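Local coordinates for protein predicted ATPase involved in replication control, Cdc46/Mcm family (Methanopyrus kandleri AV19, PDB 3F8T) that is an MCM-family homolog that probably binds ATP and single-stranded DNA, as do the replicative helicases of this family, at residues V267-R272 against L304-E310. The protein carries 2 engineered substitutions. Residues are numbered along the deposited sequence; the frame is centred on the assembly and turned at random.
Sequences VYVDLR and LAVDHLE
Val267-Asp270 and Leu304-Asp307 pair as parallel strands, axes 4.8 Å apart and inclined by 15°, at one border of the five-stranded parallel sheet of the P-loop domain, whose 2-3-4-1-5 strand order is that of an AAA+ core; strand 303-307, ending in Asp307, is probably its Walker B strand. Backbone bonds alternate across the pair: Ala305 N to Val267 O, Val269 N to Ala305 O (2.9 Å, nearly straight), Asp307 N to Val269 O, then Leu271 N to Asp307 O where 267-272 turns into a 3-10 segment. Val267, Val269, Leu304 and Val306 line one sheet face, packed against helices 295-298 and 314-326; Leu271 CB meets Val306 CG1 at 4.0 Å, and Leu271 CD2 touches Leu309 CD1. On the opposite face, Tyr268 and Ala305 pack on Leu259 of helix 248-261, and the tyrosine ring stacks on His256. With CG anti to the backbone N (chi1 173°), Tyr268 runs beside the neighbouring strand and gives its hydroxyl to the anti lone pair of Asp307 OD2 (OH to OD2 2.6 Å); that oxygen also bonds Ser252. At the strand ends the Arg272 guanidinium lies flat on the His308 ring, centres 3.7 Å apart and planes 17° from parallel, while Asp307 OD1 sits over the other ring face. Arg272 grips the Asp270 carboxylate side-on, NE to OD1 at 3.0 Å and NH2 to OD2 at 2.9 Å. An asparagine here would probably cost the guanidinium its two-oxygen clamp and nearest countercharge, leaving it freer to swing off His308. A water bridges Arg272 NH1 and Glu310 OE2. The histidine is thus sandwiched between a cationic plane and a carboxylate oxygen, and the Asp270 clamp holds the stacked arginine against rotation.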
# COMPACT_ATOMS: atom_id res chain seq x y z
N VAL A 267 5.32 -1.59 -6.88
CA VAL A 267 5.64 -2.60 -7.88
C VAL A 267 6.29 -1.92 -9.05
O VAL A 267 5.84 -0.85 -9.50
CB VAL A 267 4.37 -3.35 -8.42
CG1 VAL A 267 4.78 -4.48 -9.38
CG2 VAL A 267 3.54 -3.90 -7.26
N TYR A 268 7.34 -2.56 -9.57
CA TYR A 268 7.96 -2.12 -10.80
C TYR A 268 7.49 -2.99 -11.95
O TYR A 268 7.45 -4.21 -11.82
CB TYR A 268 9.49 -2.21 -10.68
CG TYR A 268 10.21 -1.94 -11.99
CD1 TYR A 268 10.68 -0.67 -12.30
CD2 TYR A 268 10.42 -2.97 -12.92
CE1 TYR A 268 11.33 -0.42 -13.51
CE2 TYR A 268 11.06 -2.74 -14.11
CZ TYR A 268 11.52 -1.48 -14.40
OH TYR A 268 12.16 -1.28 -15.60
N VAL A 269 7.12 -2.35 -13.05
CA VAL A 269 6.91 -3.06 -14.31
C VAL A 269 7.59 -2.35 -15.48
O VAL A 269 7.65 -1.11 -15.55
CB VAL A 269 5.41 -3.29 -14.66
CG1 VAL A 269 4.72 -4.21 -13.63
CG2 VAL A 269 4.63 -1.96 -14.83
N ASP A 270 8.09 -3.16 -16.40
CA ASP A 270 8.44 -2.68 -17.73
C ASP A 270 7.16 -2.90 -18.52
O ASP A 270 6.77 -4.04 -18.75
CB ASP A 270 9.59 -3.53 -18.28
CG ASP A 270 9.98 -3.17 -19.71
OD1 ASP A 270 9.20 -2.54 -20.45
OD2 ASP A 270 11.10 -3.52 -20.08
N LEU A 271 6.48 -1.82 -18.92
CA LEU A 271 5.19 -1.94 -19.61
C LEU A 271 5.25 -2.84 -20.85
O LEU A 271 4.29 -3.56 -21.18
CB LEU A 271 4.57 -0.57 -19.94
CG LEU A 271 3.07 -0.61 -20.27
CD1 LEU A 271 2.22 -1.03 -19.05
CD2 LEU A 271 2.60 0.73 -20.78
N ARG A 272 6.39 -2.82 -21.53
CA ARG A 272 6.59 -3.66 -22.71
C ARG A 272 6.52 -5.17 -22.39
O ARG A 272 6.18 -5.96 -23.27
CB ARG A 272 7.93 -3.34 -23.38
CG ARG A 272 8.05 -1.87 -23.81
CD ARG A 272 9.48 -1.48 -24.14
NE ARG A 272 10.44 -1.94 -23.13
CZ ARG A 272 11.76 -1.77 -23.22
NH1 ARG A 272 12.27 -1.15 -24.28
NH2 ARG A 272 12.57 -2.25 -22.28
N LEU A 304 3.33 2.80 -8.18
CA LEU A 304 3.41 1.93 -9.35
C LEU A 304 4.43 2.51 -10.33
O LEU A 304 4.17 3.53 -10.99
CB LEU A 304 2.04 1.73 -10.01
CG LEU A 304 2.09 0.90 -11.30
CD1 LEU A 304 2.32 -0.57 -11.01
CD2 LEU A 304 0.80 1.12 -12.09
N ALA A 305 5.59 1.86 -10.43
CA ALA A 305 6.63 2.33 -11.35
C ALA A 305 6.42 1.69 -12.71
O ALA A 305 6.54 0.46 -12.86
CB ALA A 305 8.03 2.02 -10.79
N VAL A 306 6.09 2.51 -13.70
CA VAL A 306 5.72 2.01 -15.03
C VAL A 306 6.79 2.45 -16.01
O VAL A 306 6.76 3.57 -16.50
CB VAL A 306 4.34 2.54 -15.49
CG1 VAL A 306 3.99 1.95 -16.86
CG2 VAL A 306 3.25 2.15 -14.48
N ASP A 307 7.75 1.56 -16.25
CA ASP A 307 8.92 1.90 -17.07
C ASP A 307 8.60 1.63 -18.54
O ASP A 307 7.77 0.77 -18.87
CB ASP A 307 10.13 1.06 -16.64
CG ASP A 307 11.48 1.73 -16.95
OD1 ASP A 307 11.53 2.82 -17.55
OD2 ASP A 307 12.51 1.15 -16.55
N HIS A 308 9.27 2.38 -19.42
CA HIS A 308 9.11 2.23 -20.88
C HIS A 308 7.67 2.40 -21.36
O HIS A 308 7.11 1.50 -22.02
CB HIS A 308 9.71 0.89 -21.34
CG HIS A 308 11.09 0.66 -20.80
ND1 HIS A 308 12.18 1.38 -21.21
CD2 HIS A 308 11.53 -0.18 -19.83
CE1 HIS A 308 13.25 0.98 -20.55
NE2 HIS A 308 12.88 0.04 -19.70
N LEU A 309 7.09 3.55 -21.06
CA LEU A 309 5.72 3.88 -21.45
C LEU A 309 5.55 4.13 -22.96
O LEU A 309 4.42 4.12 -23.46
CB LEU A 309 5.23 5.10 -20.63
CG LEU A 309 3.75 5.52 -20.64
CD1 LEU A 309 2.85 4.43 -20.06
CD2 LEU A 309 3.61 6.78 -19.80
N GLU A 310 6.65 4.37 -23.68
CA GLU A 310 6.55 4.68 -25.12
C GLU A 310 5.71 3.65 -25.85
O GLU A 310 5.90 2.45 -25.66
CB GLU A 310 7.94 4.81 -25.77
CG GLU A 310 8.81 3.55 -25.70
CD GLU A 310 9.75 3.52 -24.49
OE1 GLU A 310 9.61 4.35 -23.57
OE2 GLU A 310 10.65 2.66 -24.48
O HOH W 1 11.06 0.70 -26.18